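Local coordinates for uncharacterized protein (Bacteroides dorei DSM 17855, PDB 5TGF) that is of unknown function but is probably a serine hydrolase related to beta-lactamases and penicillin-binding proteins, and can bind calcium, at residues Trp62-Val67 against Ser184-Val189; Lys85-Phe90 against Ala155-Glu160; Asp120-Asn123 against Ser127-Thr130; Thr130-Leu135 against Gly148-Gln153. All coordinates share one frame; numbering follows the deposited sequence.

In the fold
Following the chain from the N terminus, the first contact segment is 62-67, on helix 60-74; it closes the longest loop, meeting 184-189 in interaction 1. The other three contacts all fall within that span. Interaction 2 brings the short helix 83-86 and the chain after it onto helix 150-163, and its loop in turn encloses interactions 3 and 4. Interaction 3 is a short local closure, 120-123 folding back on the start of helix 125-133. Interaction 4 begins at Thr130, where interaction 3 ends, and joins that helix to the first turn of helix 150-163. The parts joined are thus helices 60-74, 83-86, 125-133 and 150-163, with the loops at 120-123 and 184-189.

Interaction 1: Trp62-Val67 against Ser184-Val189; sequences WVAAAV and SHFAPV
Phe186 reaches from a loop with its ring directed at helix 60-74, so that the far end of the ring, not its middle, does the touching. The ring atom CZ arrives between two consecutive helix residues, Val63 and Ala64. On one flank the methyl CG1 of Val63 lies at the ring edge, close to its plane, 3.8 Å from Phe186 CZ, and the two side chains cross at a slant. That methyl stands anti to the backbone N (chi1 -180°), which turns it toward the loop. On the other flank the CB of Ala64 lies 3.8 Å from Phe186 CE1. The nearest approach of all is to the main chain: Phe186 CZ comes within 3.6 Å of Ala64 N, obliquely to the ring. No hydrogen bond crosses here; the contact is apolar and all three residues are buried. Ala64 adds only its CB here, consistent with the ring coming so near the helix backbone. Just before this segment, helix 60-74 begins in what looks like the SxxK motif of the serine beta-lactamase clan, with Ser58 and Lys61 as the likely pair; the Ala64 side chain lies near these residues without touching them. Phe171 and Phe167 of helix 167-179 meet the Phe186 ring edge-to-face, while across helix 60-74 Trp62 packs against Phe213 of helix 207-218.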
loop_
_atom_site.group_PDB
_atom_site.type_symbol
_atom_site.label_atom_id
_atom_site.label_comp_id
_atom_site.label_asym_id
_atom_site.label_seq_id
_atom_site.Cartn_x
_atom_site.Cartn_y
_atom_site.Cartn_z
ATOM N N TRP A 62 -0.253 1.367 1.669
ATOM C CA TRP A 62 -1.525 2.089 1.809
ATOM C C TRP A 62 -1.737 2.491 3.258
ATOM O O TRP A 62 -2.090 3.616 3.554
ATOM C CB TRP A 62 -2.675 1.217 1.315
ATOM C CG TRP A 62 -3.940 1.961 0.917
ATOM C CD1 TRP A 62 -4.284 3.291 1.170
ATOM C CD2 TRP A 62 -5.011 1.413 0.161
ATOM N NE1 TRP A 62 -5.495 3.583 0.581
ATOM C CE2 TRP A 62 -5.974 2.446 -0.018
ATOM C CE3 TRP A 62 -5.247 0.154 -0.380
ATOM C CZ2 TRP A 62 -7.157 2.243 -0.724
ATOM C CZ3 TRP A 62 -6.389 -0.039 -1.122
ATOM C CH2 TRP A 62 -7.336 1.017 -1.299
ATOM N N VAL A 63 -1.563 1.533 4.150
ATOM C CA VAL A 63 -1.690 1.767 5.605
ATOM C C VAL A 63 -0.633 2.752 6.102
ATOM O O VAL A 63 -0.927 3.641 6.890
ATOM C CB VAL A 63 -1.629 0.448 6.400
ATOM C CG1 VAL A 63 -1.776 0.726 7.903
ATOM C CG2 VAL A 63 -2.690 -0.525 5.894
ATOM N N ALA A 64 0.596 2.637 5.620
ATOM C CA ALA A 64 1.651 3.559 6.075
ATOM C C ALA A 64 1.411 4.997 5.626
ATOM O O ALA A 64 1.602 5.954 6.399
ATOM C CB ALA A 64 3.004 3.063 5.596
ATOM N N ALA A 65 0.932 5.170 4.397
ATOM C CA ALA A 65 0.518 6.489 3.927
ATOM C C ALA A 65 -0.619 7.065 4.809
ATOM O O ALA A 65 -0.642 8.278 5.086
ATOM C CB ALA A 65 0.065 6.412 2.479
ATOM N N ALA A 66 -1.537 6.211 5.234
ATOM C CA ALA A 66 -2.612 6.643 6.161
ATOM C C ALA A 66 -2.084 7.090 7.547
ATOM O O ALA A 66 -2.603 8.059 8.113
ATOM C CB ALA A 66 -3.649 5.561 6.318
ATOM N N VAL A 67 -1.041 6.437 8.069
ATOM C CA VAL A 67 -0.454 6.862 9.339
ATOM C C VAL A 67 0.137 8.281 9.172
ATOM O O VAL A 67 -0.107 9.179 9.985
ATOM C CB VAL A 67 0.630 5.885 9.820
ATOM C CG1 VAL A 67 1.321 6.400 11.075
ATOM C CG2 VAL A 67 0.049 4.509 10.086
ATOM N N SER A 184 -2.086 -6.283 14.050
ATOM C CA SER A 184 -1.268 -5.699 13.002
ATOM C C SER A 184 -0.030 -4.997 13.541
ATOM O O SER A 184 -0.074 -4.402 14.618
ATOM C CB SER A 184 -2.094 -4.718 12.175
ATOM O OG SER A 184 -3.141 -5.394 11.521
ATOM N N HIS A 185 1.069 -5.029 12.785
ATOM C CA HIS A 185 2.257 -4.221 13.111
ATOM C C HIS A 185 3.213 -4.119 11.919
ATOM O O HIS A 185 3.277 -5.040 11.097
ATOM C CB HIS A 185 3.031 -4.789 14.298
ATOM C CG HIS A 185 3.263 -6.257 14.240
ATOM N ND1 HIS A 185 4.255 -6.825 13.472
ATOM C CD2 HIS A 185 2.614 -7.284 14.834
ATOM C CE1 HIS A 185 4.229 -8.135 13.621
ATOM N NE2 HIS A 185 3.213 -8.444 14.401
ATOM N N PHE A 186 3.910 -2.989 11.827
ATOM C CA PHE A 186 5.000 -2.764 10.852
ATOM C C PHE A 186 6.362 -3.207 11.364
ATOM O O PHE A 186 7.252 -3.506 10.571
ATOM C CB PHE A 186 5.071 -1.275 10.497
ATOM C CG PHE A 186 3.963 -0.800 9.590
ATOM C CD1 PHE A 186 4.090 -0.880 8.206
ATOM C CD2 PHE A 186 2.789 -0.248 10.121
ATOM C CE1 PHE A 186 3.096 -0.349 7.375
ATOM C CE2 PHE A 186 1.794 0.255 9.288
ATOM C CZ PHE A 186 1.937 0.188 7.923
ATOM N N ALA A 187 6.527 -3.211 12.686
ATOM C CA ALA A 187 7.780 -3.593 13.339
ATOM C C ALA A 187 7.440 -4.474 14.528
ATOM O O ALA A 187 6.347 -4.320 15.103
ATOM C CB ALA A 187 8.509 -2.347 13.821
ATOM N N PRO A 188 8.359 -5.375 14.922
ATOM C CA PRO A 188 9.656 -5.603 14.270
ATOM C C PRO A 188 9.527 -6.213 12.884
ATOM O O PRO A 188 8.550 -6.936 12.581
ATOM C CB PRO A 188 10.373 -6.568 15.215
ATOM C CG PRO A 188 9.279 -7.286 15.924
ATOM C CD PRO A 188 8.095 -6.358 15.998
ATOM N N VAL A 189 10.514 -5.894 12.063
ATOM C CA VAL A 189 10.579 -6.295 10.662
ATOM C C VAL A 189 11.025 -7.746 10.564
ATOM O O VAL A 189 12.042 -8.108 11.145
ATOM C CB VAL A 189 11.557 -5.359 9.932
ATOM C CG1 VAL A 189 11.769 -5.752 8.486
ATOM C CG2 VAL A 189 11.046 -3.943 10.028
#

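Interaction 2: Lys85-Phe90 against Ala155-Glu160; sequences KWLPQF and AGRMAE
Trp86, on the short helix 83-86, meets the selenomethionine Met158 through the five-membered part of its indole: CD1 lies 3.9 Å from Met158 CE, the methyl approaching obliquely. The two side chains cross at about a right angle, and a bend at the final torsion of Met158 (chi3 74°) swings the methyl to the indole. The polar end of the indole is used elsewhere, its NE1 hydrogen-bonding to Asp81, and the side chain also packs on Leu77, one of the residues seen to bind calcium in this protein, though no calcium is bound to this chain. The contact thus lies close to the calcium-site residues and packs the chain at 85-87 on helix 150-163, in the helical part of the beta-lactamase fold. Leu87 follows, laying both methyls against Arg157 CG, with CD2 at 3.9 Å from it; CD1 also meets Met158 CG at 4.0 Å. Arg157 offers only its aliphatic stem here. Its guanidinium turns along its own helix instead, where NH1 makes a salt bridge of 2.9 Å to Glu160 OE1, on the anti side of the carboxylate. Farther on, the chain turns away through a 3-10 turn, in which Phe90 N bonds to Leu87 O, and Phe90 packs on Val129 of helix 125-133.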
loop_
_atom_site.group_PDB
_atom_site.type_symbol
_atom_site.label_atom_id
_atom_site.label_comp_id
_atom_site.label_asym_id
_atom_site.label_seq_id
_atom_site.Cartn_x
_atom_site.Cartn_y
_atom_site.Cartn_z
ATOM N N LYS A 85 13.159 20.565 5.919
ATOM C CA LYS A 85 12.379 21.313 6.915
ATOM C C LYS A 85 12.277 20.548 8.234
ATOM O O LYS A 85 12.275 21.149 9.313
ATOM C CB LYS A 85 10.994 21.632 6.382
ATOM C CG LYS A 85 10.032 22.183 7.426
ATOM C CD LYS A 85 8.682 22.541 6.834
ATOM C CE LYS A 85 7.709 22.921 7.941
ATOM N NZ LYS A 85 6.301 23.006 7.482
ATOM N N TRP A 86 12.182 19.226 8.143
ATOM C CA TRP A 86 11.957 18.400 9.298
ATOM C C TRP A 86 13.196 17.644 9.728
ATOM O O TRP A 86 13.340 17.397 10.904
ATOM C CB TRP A 86 10.777 17.437 9.064
ATOM C CG TRP A 86 9.444 18.152 8.994
ATOM C CD1 TRP A 86 8.839 18.645 7.880
ATOM C CD2 TRP A 86 8.644 18.583 10.108
ATOM N NE1 TRP A 86 7.684 19.301 8.229
ATOM C CE2 TRP A 86 7.547 19.285 9.586
ATOM C CE3 TRP A 86 8.774 18.468 11.490
ATOM C CZ2 TRP A 86 6.557 19.835 10.393
ATOM C CZ3 TRP A 86 7.778 19.003 12.304
ATOM C CH2 TRP A 86 6.685 19.667 11.748
ATOM N N LEU A 87 14.059 17.256 8.783
ATOM C CA LEU A 87 15.261 16.470 9.071
ATOM C C LEU A 87 16.515 17.273 8.671
ATOM O O LEU A 87 17.025 17.126 7.554
ATOM C CB LEU A 87 15.269 15.126 8.329
ATOM C CG LEU A 87 13.980 14.309 8.407
ATOM C CD1 LEU A 87 14.107 12.988 7.642
ATOM C CD2 LEU A 87 13.668 14.040 9.867
ATOM N N PRO A 88 17.002 18.133 9.584
ATOM C CA PRO A 88 18.031 19.088 9.172
ATOM C C PRO A 88 19.371 18.458 8.771
ATOM O O PRO A 88 20.157 19.111 8.073
ATOM C CB PRO A 88 18.173 20.025 10.387
ATOM C CG PRO A 88 17.592 19.272 11.534
ATOM C CD PRO A 88 16.518 18.392 10.950
ATOM N N GLN A 89 19.610 17.195 9.106
ATOM C CA GLN A 89 20.780 16.528 8.597
ATOM C C GLN A 89 20.781 16.408 7.072
ATOM O O GLN A 89 21.830 16.125 6.493
ATOM C CB GLN A 89 21.005 15.152 9.291
ATOM C CG GLN A 89 20.110 14.006 8.825
ATOM C CD GLN A 89 20.433 12.643 9.461
ATOM O OE1 GLN A 89 19.544 11.790 9.625
ATOM N NE2 GLN A 89 21.705 12.422 9.797
ATOM N N PHE A 90 19.644 16.642 6.414
ATOM C CA PHE A 90 19.593 16.607 4.937
ATOM C C PHE A 90 19.967 17.937 4.254
ATOM O O PHE A 90 20.031 17.978 3.037
ATOM C CB PHE A 90 18.191 16.179 4.452
ATOM C CG PHE A 90 17.955 14.693 4.489
ATOM C CD1 PHE A 90 17.796 14.026 5.686
ATOM C CD2 PHE A 90 17.890 13.964 3.312
ATOM C CE1 PHE A 90 17.604 12.656 5.716
ATOM C CE2 PHE A 90 17.685 12.595 3.330
ATOM C CZ PHE A 90 17.550 11.940 4.527
ATOM N N ALA A 155 9.972 9.415 4.544
ATOM C CA ALA A 155 8.618 9.910 4.816
ATOM C C ALA A 155 8.166 9.549 6.219
ATOM O O ALA A 155 7.652 10.407 6.958
ATOM C CB ALA A 155 7.609 9.387 3.783
ATOM N N GLY A 156 8.350 8.287 6.593
ATOM C CA GLY A 156 8.020 7.849 7.922
ATOM C C GLY A 156 8.774 8.603 9.022
ATOM O O GLY A 156 8.203 8.908 10.066
ATOM N N ARG A 157 10.070 8.855 8.807
ATOM C CA ARG A 157 10.884 9.576 9.782
ATOM C C ARG A 157 10.407 11.030 9.934
ATOM O O ARG A 157 10.455 11.580 11.043
ATOM C CB ARG A 157 12.344 9.548 9.384
ATOM C CG ARG A 157 13.308 10.227 10.360
ATOM C CD ARG A 157 13.327 9.587 11.707
ATOM N NE ARG A 157 14.126 10.403 12.644
ATOM C CZ ARG A 157 13.836 10.606 13.921
ATOM N NH1 ARG A 157 12.797 10.021 14.498
ATOM N NH2 ARG A 157 14.617 11.398 14.645
HETATM N N MSE A 158 9.910 11.639 8.864
HETATM C CA MSE A 158 9.433 13.010 8.961
HETATM C C MSE A 158 8.198 13.044 9.869
HETATM O O MSE A 158 8.072 13.955 10.706
HETATM C CB MSE A 158 9.115 13.643 7.620
HETATM C CG MSE A 158 10.323 13.848 6.704
HETATM SE SE MSE A 158 9.775 14.194 4.857
HETATM C CE MSE A 158 9.098 16.046 4.941
ATOM N N ALA A 159 7.347 12.008 9.784
ATOM C CA ALA A 159 6.169 11.929 10.646
ATOM C C ALA A 159 6.567 11.701 12.109
ATOM O O ALA A 159 5.965 12.308 13.023
ATOM C CB ALA A 159 5.197 10.865 10.154
ATOM N N GLU A 160 7.602 10.893 12.328
ATOM C CA GLU A 160 8.121 10.626 13.661
ATOM C C GLU A 160 8.571 11.934 14.345
ATOM O O GLU A 160 8.286 12.152 15.522
ATOM C CB GLU A 160 9.304 9.660 13.652
ATOM C CG GLU A 160 8.963 8.221 13.362
ATOM C CD GLU A 160 10.140 7.263 13.550
ATOM O OE1 GLU A 160 11.314 7.704 13.624
ATOM O OE2 GLU A 160 9.901 6.035 13.645
#

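Interaction 3: Asp120-Asn123 against Ser127-Thr130; sequences DNYN and SAVT
Tyr122 and Ala128 are the facing pair where the loop residues 120-123 fold back on the first turns of helix 125-133, their CA atoms 5.8 Å apart. Only three residues separate the two segments, so this is a local closure at the entrance to a helix. Before the helix, Asp120 shapes the chain with an Asx turn: its OD1 accepts from Tyr122 N at 3.0 Å, with an N-H...O angle of 155°. The turn fixes the backbone just ahead of Tyr122.

The phenol ring then lies against the helix backbone. One face takes Ala128 CA in a CH-pi contact, 3.8 Å from the Tyr122 ring centroid and 24° off the normal, displaced toward the rim. Over the same face, near its centre, sits the carbonyl carbon of Ser127. Ser127 CB approaches Tyr122 CD1 at 3.6 Å, while on the other flank Ala128 CB lies 3.7 Å from Tyr122 CD2. The methyl of Ala128 also lies 3.7 Å from Asp120 OD2, which shares a water with Ala128 O: the water donates to both, weakly to the carboxylate.

With CG anti to the carbonyl carbon (chi1 -74°), the ring slants across the first turn of the helix, its hydroxyl reaching Glu131 OE1 in a hydrogen bond. The ring is therefore held by its face and by its hydroxyl together, which should limit its rotation. The carboxylate of Asp120 does double work, one oxygen fixing the turn and the other linked to Ala128 O through a water that it holds only weakly.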
loop_
_atom_site.group_PDB
_atom_site.type_symbol
_atom_site.label_atom_id
_atom_site.label_comp_id
_atom_site.label_asym_id
_atom_site.label_seq_id
_atom_site.Cartn_x
_atom_site.Cartn_y
_atom_site.Cartn_z
ATOM N N ASP A 120 17.847 -3.115 3.996
ATOM C CA ASP A 120 17.258 -2.279 5.078
ATOM C C ASP A 120 16.208 -3.090 5.827
ATOM O O ASP A 120 15.118 -3.292 5.292
ATOM C CB ASP A 120 16.588 -1.012 4.508
ATOM C CG ASP A 120 15.906 -0.148 5.591
ATOM O OD1 ASP A 120 15.560 -0.693 6.671
ATOM O OD2 ASP A 120 15.694 1.085 5.366
ATOM N N ASN A 121 16.597 -3.635 6.992
ATOM C CA ASN A 121 15.699 -4.341 7.916
ATOM C C ASN A 121 15.598 -3.558 9.247
ATOM O O ASN A 121 15.251 -4.126 10.284
ATOM C CB ASN A 121 16.217 -5.761 8.213
ATOM C CG ASN A 121 16.151 -6.679 7.011
ATOM O OD1 ASN A 121 15.200 -6.636 6.244
ATOM N ND2 ASN A 121 17.140 -7.552 6.873
ATOM N N TYR A 122 15.876 -2.263 9.218
ATOM C CA TYR A 122 15.937 -1.471 10.456
ATOM C C TYR A 122 14.610 -1.487 11.214
ATOM O O TYR A 122 13.573 -1.296 10.633
ATOM C CB TYR A 122 16.298 -0.024 10.140
ATOM C CG TYR A 122 17.772 0.173 9.762
ATOM C CD1 TYR A 122 18.733 0.260 10.755
ATOM C CD2 TYR A 122 18.176 0.301 8.443
ATOM C CE1 TYR A 122 20.062 0.490 10.451
ATOM C CE2 TYR A 122 19.499 0.533 8.119
ATOM C CZ TYR A 122 20.448 0.614 9.136
ATOM O OH TYR A 122 21.798 0.856 8.895
ATOM N N ASN A 123 14.692 -1.572 12.528
ATOM C CA ASN A 123 13.509 -1.384 13.388
ATOM C C ASN A 123 13.403 0.026 13.964
ATOM O O ASN A 123 12.436 0.339 14.677
ATOM C CB ASN A 123 13.500 -2.423 14.491
ATOM C CG ASN A 123 13.248 -3.799 13.969
ATOM O OD1 ASN A 123 12.321 -4.023 13.192
ATOM N ND2 ASN A 123 14.010 -4.742 14.445
ATOM N N SER A 127 17.902 5.390 12.441
ATOM C CA SER A 127 19.050 4.641 11.914
ATOM C C SER A 127 18.925 4.350 10.399
ATOM O O SER A 127 19.896 4.453 9.647
ATOM C CB SER A 127 19.199 3.313 12.668
ATOM O OG SER A 127 19.427 3.520 14.039
ATOM N N ALA A 128 17.725 4.005 9.955
ATOM C CA ALA A 128 17.502 3.756 8.508
ATOM C C ALA A 128 17.842 4.977 7.695
ATOM O O ALA A 128 18.476 4.866 6.655
ATOM C CB ALA A 128 16.073 3.345 8.227
ATOM N N VAL A 129 17.389 6.139 8.144
ATOM C CA VAL A 129 17.509 7.353 7.352
ATOM C C VAL A 129 18.948 7.894 7.285
ATOM O O VAL A 129 19.348 8.461 6.279
ATOM C CB VAL A 129 16.523 8.431 7.857
ATOM C CG1 VAL A 129 16.855 9.771 7.252
ATOM C CG2 VAL A 129 15.104 8.046 7.518
ATOM N N THR A 130 19.722 7.689 8.343
ATOM C CA THR A 130 21.171 7.947 8.314
ATOM C C THR A 130 21.889 7.167 7.221
ATOM O O THR A 130 22.721 7.719 6.501
ATOM C CB THR A 130 21.820 7.634 9.678
ATOM O OG1 THR A 130 21.177 8.426 10.679
ATOM C CG2 THR A 130 23.324 7.998 9.651
HETATM O O HOH W 1 18.257 2.150 5.375
#

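Interaction 4: Thr130-Leu135 against Gly148-Gln153; sequences TEILSL and GGLAMQ
Ile132 pushes its CD1 methyl over the start of helix 150-163, where it meets main chain and side chains alike. CD1 is 3.6 Å from the carbonyl oxygen Leu150 O and 3.7 Å from Gln153 CB, one turn on. Its neighbour CG1 lies 4.0 Å from Leu150 CD2, and the Ile132 and Leu150 side chains meet at a slant. The near-extended end of the isoleucine (chi2 158°) carries CD1 to the helix surface. Leu150 answers with its other methyl: CD1 rests 3.7 Å from Leu135 CD1, the two leucines crossing at about a right angle. Leu135 follows on near the end of helix 125-133, where Glu131 O is gripped twice by Ser134: through its backbone N, and through OG at 2.7 Å, in the carbonyl plane. Gln153 gives only its aliphatic part to the contact; bent at chi2 (-72°), it turns its amide aside, with weak hydrogen bonds to Asp120 and to Leu199 N. The contact thus joins two successive helices of the helical part of the fold. Between the two segments the side-chain contact is apolar, with no hydrogen bond across; only the Ile132 methyl also touches the Leu150 carbonyl oxygen, so burial of methyl groups probably supplies most of the cohesion.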
loop_
_atom_site.group_PDB
_atom_site.type_symbol
_atom_site.label_atom_id
_atom_site.label_comp_id
_atom_site.label_asym_id
_atom_site.label_seq_id
_atom_site.Cartn_x
_atom_site.Cartn_y
_atom_site.Cartn_z
ATOM N N THR A 130 19.722 7.689 8.343
ATOM C CA THR A 130 21.171 7.947 8.314
ATOM C C THR A 130 21.889 7.167 7.221
ATOM O O THR A 130 22.721 7.719 6.501
ATOM C CB THR A 130 21.820 7.634 9.678
ATOM O OG1 THR A 130 21.177 8.426 10.679
ATOM C CG2 THR A 130 23.324 7.998 9.651
ATOM N N GLU A 131 21.564 5.894 7.055
ATOM C CA GLU A 131 22.164 5.118 5.962
ATOM C C GLU A 131 21.672 5.585 4.583
ATOM O O GLU A 131 22.466 5.707 3.643
ATOM C CB GLU A 131 21.923 3.639 6.121
ATOM C CG GLU A 131 22.545 2.837 4.977
ATOM C CD GLU A 131 22.874 1.408 5.332
ATOM O OE1 GLU A 131 22.405 0.936 6.403
ATOM O OE2 GLU A 131 23.581 0.747 4.530
ATOM N N ILE A 132 20.383 5.907 4.469
ATOM C CA ILE A 132 19.852 6.362 3.189
ATOM C C ILE A 132 20.476 7.718 2.782
ATOM O O ILE A 132 20.694 7.978 1.597
ATOM C CB ILE A 132 18.315 6.428 3.218
ATOM C CG1 ILE A 132 17.746 5.022 3.427
ATOM C CG2 ILE A 132 17.766 7.100 1.943
ATOM C CD1 ILE A 132 16.340 5.050 3.996
ATOM N N LEU A 133 20.800 8.542 3.767
ATOM C CA LEU A 133 21.357 9.878 3.514
ATOM C C LEU A 133 22.663 9.794 2.714
ATOM O O LEU A 133 22.924 10.653 1.903
ATOM C CB LEU A 133 21.575 10.634 4.829
ATOM C CG LEU A 133 22.326 11.980 4.766
ATOM C CD1 LEU A 133 21.604 12.973 3.877
ATOM C CD2 LEU A 133 22.509 12.540 6.153
ATOM N N SER A 134 23.440 8.732 2.908
ATOM C CA SER A 134 24.729 8.548 2.226
ATOM C C SER A 134 24.618 8.199 0.738
ATOM O O SER A 134 25.594 8.290 0.030
ATOM C CB SER A 134 25.556 7.462 2.945
ATOM O OG SER A 134 25.003 6.165 2.700
ATOM N N LEU A 135 23.436 7.824 0.254
ATOM C CA LEU A 135 23.279 7.277 -1.094
ATOM C C LEU A 135 22.977 8.374 -2.112
ATOM O O LEU A 135 22.118 9.222 -1.908
ATOM C CB LEU A 135 22.145 6.230 -1.141
ATOM C CG LEU A 135 22.310 4.989 -0.247
ATOM C CD1 LEU A 135 21.028 4.156 -0.254
ATOM C CD2 LEU A 135 23.535 4.155 -0.625
ATOM N N GLY A 148 9.986 1.801 -5.198
ATOM C CA GLY A 148 10.975 1.347 -4.229
ATOM C C GLY A 148 10.509 1.492 -2.817
ATOM O O GLY A 148 9.327 1.739 -2.590
ATOM N N GLY A 149 11.431 1.278 -1.885
ATOM C CA GLY A 149 11.143 1.242 -0.450
ATOM C C GLY A 149 11.901 2.249 0.415
ATOM O O GLY A 149 11.418 2.643 1.462
ATOM N N LEU A 150 13.061 2.714 -0.018
ATOM C CA LEU A 150 13.835 3.627 0.831
ATOM C C LEU A 150 13.181 4.980 1.052
ATOM O O LEU A 150 13.289 5.528 2.145
ATOM C CB LEU A 150 15.268 3.810 0.300
ATOM C CG LEU A 150 16.121 2.537 0.165
ATOM C CD1 LEU A 150 17.528 2.903 -0.293
ATOM C CD2 LEU A 150 16.180 1.824 1.500
ATOM N N ALA A 151 12.580 5.567 0.020
ATOM C CA ALA A 151 12.000 6.888 0.157
ATOM C C ALA A 151 10.933 6.948 1.218
ATOM O O ALA A 151 10.840 7.935 1.952
ATOM C CB ALA A 151 11.448 7.389 -1.171
HETATM N N MSE A 152 10.156 5.880 1.363
HETATM C CA MSE A 152 9.095 5.871 2.373
HETATM C C MSE A 152 9.660 5.817 3.761
HETATM O O MSE A 152 8.991 6.209 4.708
HETATM C CB MSE A 152 8.049 4.788 2.094
HETATM C CG MSE A 152 7.250 5.248 0.871
HETATM SE SE MSE A 152 5.863 3.927 0.446
HETATM C CE MSE A 152 5.050 3.675 2.210
ATOM N N GLN A 153 10.886 5.295 3.913
ATOM C CA GLN A 153 11.562 5.364 5.221
ATOM C C GLN A 153 11.762 6.794 5.651
ATOM O O GLN A 153 11.537 7.136 6.804
ATOM C CB GLN A 153 12.914 4.651 5.225
ATOM C CG GLN A 153 12.876 3.206 4.824
ATOM C CD GLN A 153 12.249 2.328 5.870
ATOM O OE1 GLN A 153 11.022 2.170 5.915
ATOM N NE2 GLN A 153 13.082 1.737 6.712
#